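Local coordinates for protein cysteine hydrolase (Pseudomonas syringae pv. phaseolicola 1448A, PDB 3IRV) that probably acts as a hydrolase of the isochorismatase-like cysteine hydrolase family, though its substrate is not established, at residues Y122-R135 against V151-Y165. Sequence-based numbering, arbitrary orientation.
With PO4 (phosphate ion), chain C.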
# COMPACT_ATOMS: atom_id res chain seq x y z
N TYR A 122 -8.22 -2.14 5.73
CA TYR A 122 -8.27 -1.49 4.41
C TYR A 122 -8.18 -2.47 3.24
O TYR A 122 -8.89 -2.32 2.22
CB TYR A 122 -7.16 -0.44 4.26
CG TYR A 122 -7.12 0.56 5.39
CD1 TYR A 122 -8.28 1.23 5.81
CD2 TYR A 122 -5.92 0.81 6.04
CE1 TYR A 122 -8.22 2.16 6.86
CE2 TYR A 122 -5.84 1.74 7.09
CZ TYR A 122 -6.99 2.40 7.49
OH TYR A 122 -6.88 3.32 8.52
N SER A 123 -7.26 -3.43 3.35
CA SER A 123 -6.94 -4.39 2.30
C SER A 123 -8.14 -5.25 1.98
O SER A 123 -8.73 -5.86 2.89
CB SER A 123 -5.85 -5.32 2.78
OG SER A 123 -5.59 -6.31 1.81
N GLY A 124 -8.45 -5.39 0.68
CA GLY A 124 -9.49 -6.36 0.29
C GLY A 124 -9.03 -7.80 0.35
O GLY A 124 -9.87 -8.72 0.29
N PHE A 125 -7.71 -8.01 0.46
CA PHE A 125 -7.10 -9.36 0.45
C PHE A 125 -6.68 -9.88 1.81
O PHE A 125 -6.83 -11.08 2.08
CB PHE A 125 -5.85 -9.39 -0.43
CG PHE A 125 -6.15 -9.53 -1.89
CD1 PHE A 125 -6.48 -10.77 -2.43
CD2 PHE A 125 -6.15 -8.41 -2.72
CE1 PHE A 125 -6.78 -10.90 -3.79
CE2 PHE A 125 -6.47 -8.52 -4.08
CZ PHE A 125 -6.76 -9.76 -4.63
N HIS A 126 -6.11 -9.02 2.65
CA HIS A 126 -5.51 -9.52 3.90
C HIS A 126 -6.56 -10.06 4.88
O HIS A 126 -7.44 -9.32 5.33
CB HIS A 126 -4.66 -8.46 4.59
CG HIS A 126 -3.87 -9.01 5.75
ND1 HIS A 126 -2.74 -9.77 5.57
CD2 HIS A 126 -4.09 -8.95 7.09
CE1 HIS A 126 -2.27 -10.13 6.76
NE2 HIS A 126 -3.07 -9.67 7.69
N ASN A 127 -6.49 -11.38 5.12
CA ASN A 127 -7.37 -12.07 6.07
C ASN A 127 -8.83 -12.04 5.63
O ASN A 127 -9.73 -12.01 6.47
CB ASN A 127 -7.30 -11.46 7.49
CG ASN A 127 -5.98 -11.72 8.17
OD1 ASN A 127 -5.20 -12.53 7.71
ND2 ASN A 127 -5.75 -11.01 9.28
N THR A 128 -9.07 -11.99 4.31
CA THR A 128 -10.46 -11.98 3.83
C THR A 128 -10.73 -13.16 2.94
O THR A 128 -9.81 -13.87 2.51
CB THR A 128 -10.79 -10.76 2.95
OG1 THR A 128 -10.19 -10.92 1.65
CG2 THR A 128 -10.37 -9.48 3.60
N ASP A 129 -12.01 -13.35 2.61
CA ASP A 129 -12.42 -14.41 1.68
C ASP A 129 -11.97 -14.20 0.22
O ASP A 129 -12.15 -15.08 -0.61
CB ASP A 129 -13.95 -14.49 1.65
CG ASP A 129 -14.56 -15.06 2.91
OD1 ASP A 129 -13.83 -15.46 3.86
OD2 ASP A 129 -15.83 -15.11 2.97
N LEU A 130 -11.43 -13.02 -0.11
CA LEU A 130 -11.30 -12.63 -1.52
C LEU A 130 -10.42 -13.59 -2.33
O LEU A 130 -10.80 -13.98 -3.43
CB LEU A 130 -10.76 -11.20 -1.63
CG LEU A 130 -10.63 -10.66 -3.05
CD1 LEU A 130 -11.98 -10.70 -3.78
CD2 LEU A 130 -10.06 -9.23 -3.02
N ASP A 131 -9.28 -14.01 -1.78
CA ASP A 131 -8.39 -14.87 -2.55
C ASP A 131 -9.04 -16.21 -2.87
O ASP A 131 -8.84 -16.76 -3.96
CB ASP A 131 -7.07 -15.07 -1.82
CG ASP A 131 -5.98 -15.59 -2.72
OD1 ASP A 131 -5.67 -14.95 -3.75
OD2 ASP A 131 -5.45 -16.68 -2.40
N THR A 132 -9.85 -16.72 -1.94
CA THR A 132 -10.57 -17.99 -2.18
C THR A 132 -11.57 -17.81 -3.32
O THR A 132 -11.60 -18.60 -4.28
CB THR A 132 -11.28 -18.47 -0.91
OG1 THR A 132 -10.31 -18.76 0.11
CG2 THR A 132 -12.17 -19.70 -1.19
N VAL A 133 -12.36 -16.73 -3.26
CA VAL A 133 -13.37 -16.45 -4.27
C VAL A 133 -12.72 -16.33 -5.68
O VAL A 133 -13.20 -16.91 -6.66
CB VAL A 133 -14.18 -15.20 -3.88
CG1 VAL A 133 -15.11 -14.74 -5.02
CG2 VAL A 133 -14.97 -15.47 -2.57
N LEU A 134 -11.59 -15.63 -5.75
CA LEU A 134 -10.94 -15.40 -7.04
C LEU A 134 -10.28 -16.67 -7.55
O LEU A 134 -10.47 -17.08 -8.70
CB LEU A 134 -9.88 -14.29 -6.90
CG LEU A 134 -10.43 -12.90 -6.57
CD1 LEU A 134 -9.26 -11.94 -6.33
CD2 LEU A 134 -11.29 -12.40 -7.76
N ARG A 135 -9.50 -17.33 -6.69
CA ARG A 135 -8.77 -18.51 -7.19
C ARG A 135 -9.69 -19.69 -7.47
O ARG A 135 -9.44 -20.45 -8.40
CB ARG A 135 -7.63 -18.93 -6.25
CG ARG A 135 -6.51 -17.89 -6.11
CD ARG A 135 -5.81 -17.58 -7.45
NE ARG A 135 -4.63 -16.73 -7.25
CZ ARG A 135 -3.90 -16.18 -8.21
NH1 ARG A 135 -4.19 -16.37 -9.49
NH2 ARG A 135 -2.85 -15.42 -7.87
N VAL A 151 -6.17 4.45 -0.24
CA VAL A 151 -6.24 3.72 1.02
C VAL A 151 -6.77 2.32 0.73
O VAL A 151 -5.97 1.45 0.38
CB VAL A 151 -7.04 4.46 2.10
CG1 VAL A 151 -6.88 3.75 3.44
CG2 VAL A 151 -6.57 5.93 2.25
N CYS A 152 -8.08 2.09 0.81
CA CYS A 152 -8.57 0.73 0.55
C CYS A 152 -8.38 0.28 -0.89
O CYS A 152 -8.06 -0.90 -1.13
CB CYS A 152 -10.04 0.62 0.90
SG CYS A 152 -10.28 0.91 2.67
N CYS A 153 -8.58 1.17 -1.88
CA CYS A 153 -8.39 0.75 -3.27
C CYS A 153 -6.91 0.40 -3.51
O CYS A 153 -6.59 -0.73 -3.95
CB CYS A 153 -8.86 1.84 -4.25
SG CYS A 153 -10.59 2.20 -3.94
N GLU A 154 -6.00 1.32 -3.16
CA GLU A 154 -4.57 1.05 -3.37
C GLU A 154 -4.05 -0.14 -2.55
O GLU A 154 -3.21 -0.89 -3.04
CB GLU A 154 -3.72 2.28 -3.09
CG GLU A 154 -3.06 2.82 -4.31
CD GLU A 154 -1.86 3.66 -3.98
OE1 GLU A 154 -1.94 4.88 -4.11
OE2 GLU A 154 -0.86 3.10 -3.55
N THR A 155 -4.51 -0.31 -1.32
CA THR A 155 -4.03 -1.48 -0.55
C THR A 155 -4.49 -2.78 -1.21
O THR A 155 -3.71 -3.73 -1.31
CB THR A 155 -4.44 -1.44 0.94
OG1 THR A 155 -4.07 -0.15 1.47
CG2 THR A 155 -3.72 -2.52 1.72
N THR A 156 -5.73 -2.81 -1.68
CA THR A 156 -6.21 -3.95 -2.46
C THR A 156 -5.35 -4.19 -3.74
O THR A 156 -4.98 -5.32 -4.04
CB THR A 156 -7.70 -3.76 -2.79
OG1 THR A 156 -8.40 -3.55 -1.54
CG2 THR A 156 -8.26 -4.98 -3.56
N ILE A 157 -5.06 -3.11 -4.46
CA ILE A 157 -4.15 -3.19 -5.61
C ILE A 157 -2.74 -3.70 -5.26
O ILE A 157 -2.27 -4.65 -5.90
CB ILE A 157 -4.07 -1.81 -6.29
CG1 ILE A 157 -5.44 -1.45 -6.87
CG2 ILE A 157 -2.99 -1.78 -7.38
CD1 ILE A 157 -5.56 0.04 -7.35
N ARG A 158 -2.09 -3.11 -4.25
CA ARG A 158 -0.75 -3.58 -3.82
C ARG A 158 -0.78 -5.03 -3.39
O ARG A 158 0.04 -5.84 -3.80
CB ARG A 158 -0.26 -2.74 -2.65
CG ARG A 158 -0.04 -1.28 -3.06
CD ARG A 158 0.31 -0.44 -1.86
NE ARG A 158 0.44 0.98 -2.20
CZ ARG A 158 1.52 1.72 -1.98
NH1 ARG A 158 2.59 1.20 -1.41
NH2 ARG A 158 1.53 3.00 -2.35
N ASP A 159 -1.79 -5.38 -2.59
CA ASP A 159 -1.91 -6.76 -2.12
C ASP A 159 -2.23 -7.76 -3.25
O ASP A 159 -1.78 -8.91 -3.23
CB ASP A 159 -2.91 -6.86 -0.97
CG ASP A 159 -2.45 -6.06 0.27
OD1 ASP A 159 -1.31 -5.49 0.26
OD2 ASP A 159 -3.21 -6.03 1.28
N GLY A 160 -2.97 -7.29 -4.25
CA GLY A 160 -3.30 -8.10 -5.41
C GLY A 160 -2.04 -8.38 -6.23
O GLY A 160 -1.76 -9.54 -6.56
N VAL A 161 -1.29 -7.32 -6.57
CA VAL A 161 -0.09 -7.55 -7.40
C VAL A 161 0.93 -8.45 -6.69
O VAL A 161 1.58 -9.31 -7.33
CB VAL A 161 0.54 -6.22 -7.94
CG1 VAL A 161 1.20 -5.40 -6.83
CG2 VAL A 161 1.54 -6.54 -9.06
N HIS A 162 1.03 -8.35 -5.35
CA HIS A 162 1.96 -9.20 -4.57
C HIS A 162 1.54 -10.69 -4.58
O HIS A 162 2.35 -11.58 -4.29
CB HIS A 162 2.09 -8.68 -3.14
CG HIS A 162 3.04 -7.53 -3.00
ND1 HIS A 162 2.71 -6.24 -3.36
CD2 HIS A 162 4.35 -7.50 -2.62
CE1 HIS A 162 3.76 -5.45 -3.14
NE2 HIS A 162 4.76 -6.19 -2.70
N ARG A 163 0.27 -10.94 -4.89
CA ARG A 163 -0.25 -12.31 -5.07
C ARG A 163 -0.23 -12.73 -6.56
O ARG A 163 -0.78 -13.78 -6.92
CB ARG A 163 -1.67 -12.36 -4.55
CG ARG A 163 -1.74 -12.38 -3.04
CD ARG A 163 -3.11 -11.99 -2.58
NE ARG A 163 -3.29 -12.22 -1.13
CZ ARG A 163 -2.81 -11.39 -0.21
NH1 ARG A 163 -2.09 -10.31 -0.56
NH2 ARG A 163 -3.03 -11.65 1.08
N GLU A 164 0.40 -11.87 -7.40
CA GLU A 164 0.62 -12.11 -8.83
C GLU A 164 -0.64 -11.84 -9.70
O GLU A 164 -0.69 -12.23 -10.87
CB GLU A 164 1.25 -13.50 -9.12
CG GLU A 164 2.70 -13.64 -8.58
CD GLU A 164 3.67 -12.60 -9.16
OE1 GLU A 164 3.64 -12.37 -10.38
OE2 GLU A 164 4.47 -12.01 -8.40
N TYR A 165 -1.64 -11.17 -9.12
CA TYR A 165 -2.80 -10.79 -9.92
C TYR A 165 -2.39 -9.68 -10.88
O TYR A 165 -1.54 -8.84 -10.56
CB TYR A 165 -3.95 -10.30 -9.05
CG TYR A 165 -4.65 -11.40 -8.27
CD1 TYR A 165 -5.62 -12.20 -8.88
CD2 TYR A 165 -4.31 -11.67 -6.95
CE1 TYR A 165 -6.27 -13.24 -8.20
CE2 TYR A 165 -4.97 -12.68 -6.25
CZ TYR A 165 -5.93 -13.46 -6.88
OH TYR A 165 -6.57 -14.46 -6.19
P PO4 C . -0.50 -9.31 2.75
O1 PO4 C . -1.79 -10.01 3.10
O2 PO4 C . -0.59 -8.81 1.31
O3 PO4 C . -0.30 -8.13 3.69
O4 PO4 C . 0.71 -10.22 2.87
O HOH W 1 -4.41 -12.95 3.72
O HOH W 2 -2.01 -14.81 -10.78
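Ser-123 OG hands its proton to Asp-159 OD2 over a very short 2.5 Å, the bond that joins the loop to the helix. With OG anti to the backbone N (chi1 177°), the same oxygen also accepts from Phe-125 N and His-126 N, an ST turn and ST motif that shape the loop itself. One turn earlier in the helix, Thr-156 OG1 accepts from Gly-124 N at 2.9 Å, while that hydroxyl passes its own proton back to Cys-152 O. At the far end Tyr-165 OH donates to Asp-131 OD1 at 2.6 Å, meeting it from above the carboxylate plane, in one of the two conformers modelled for Asp-131.

Ring contacts run along the rest of the interface. The Phe-125 ring turns its edge to Thr-156 O and rests against Gly-160 CA, 3.5 Å from CE2. Leu-130 CD2 sits over the centre of one face, and Tyr-165 meets the ring obliquely. The guanidinium of Arg-135 lies flat on Tyr-165, a cation-pi stack with planes 20° apart; the bend at chi2 (-61°) helps fold the chain back over the phenol. Near Tyr-122, Val-151 CG1 makes a CH-pi contact over one ring face, 3.8 Å from the centroid; the Tyr-122 OH bonds to Glu-203 O of the second subunit.

Arg-163 runs past Phe-125, whose CB covers the middle of one guanidinium face. NH1 reaches back to Asp-159 O and also holds phosphate O2 at 2.8 Å; NH2 and His-126 ND1 both donate to O1. His-126 and Arg-163 of the second subunit bind the same ion, probably from the crystallisation liquor, making an anion site at the dimer interface. A Schellman motif with Glu-164 as its C-prime residue ends helix 149-162, which, with helix 130-136, belongs to the parallel-sheet alpha/beta fold of the isochorismatase family.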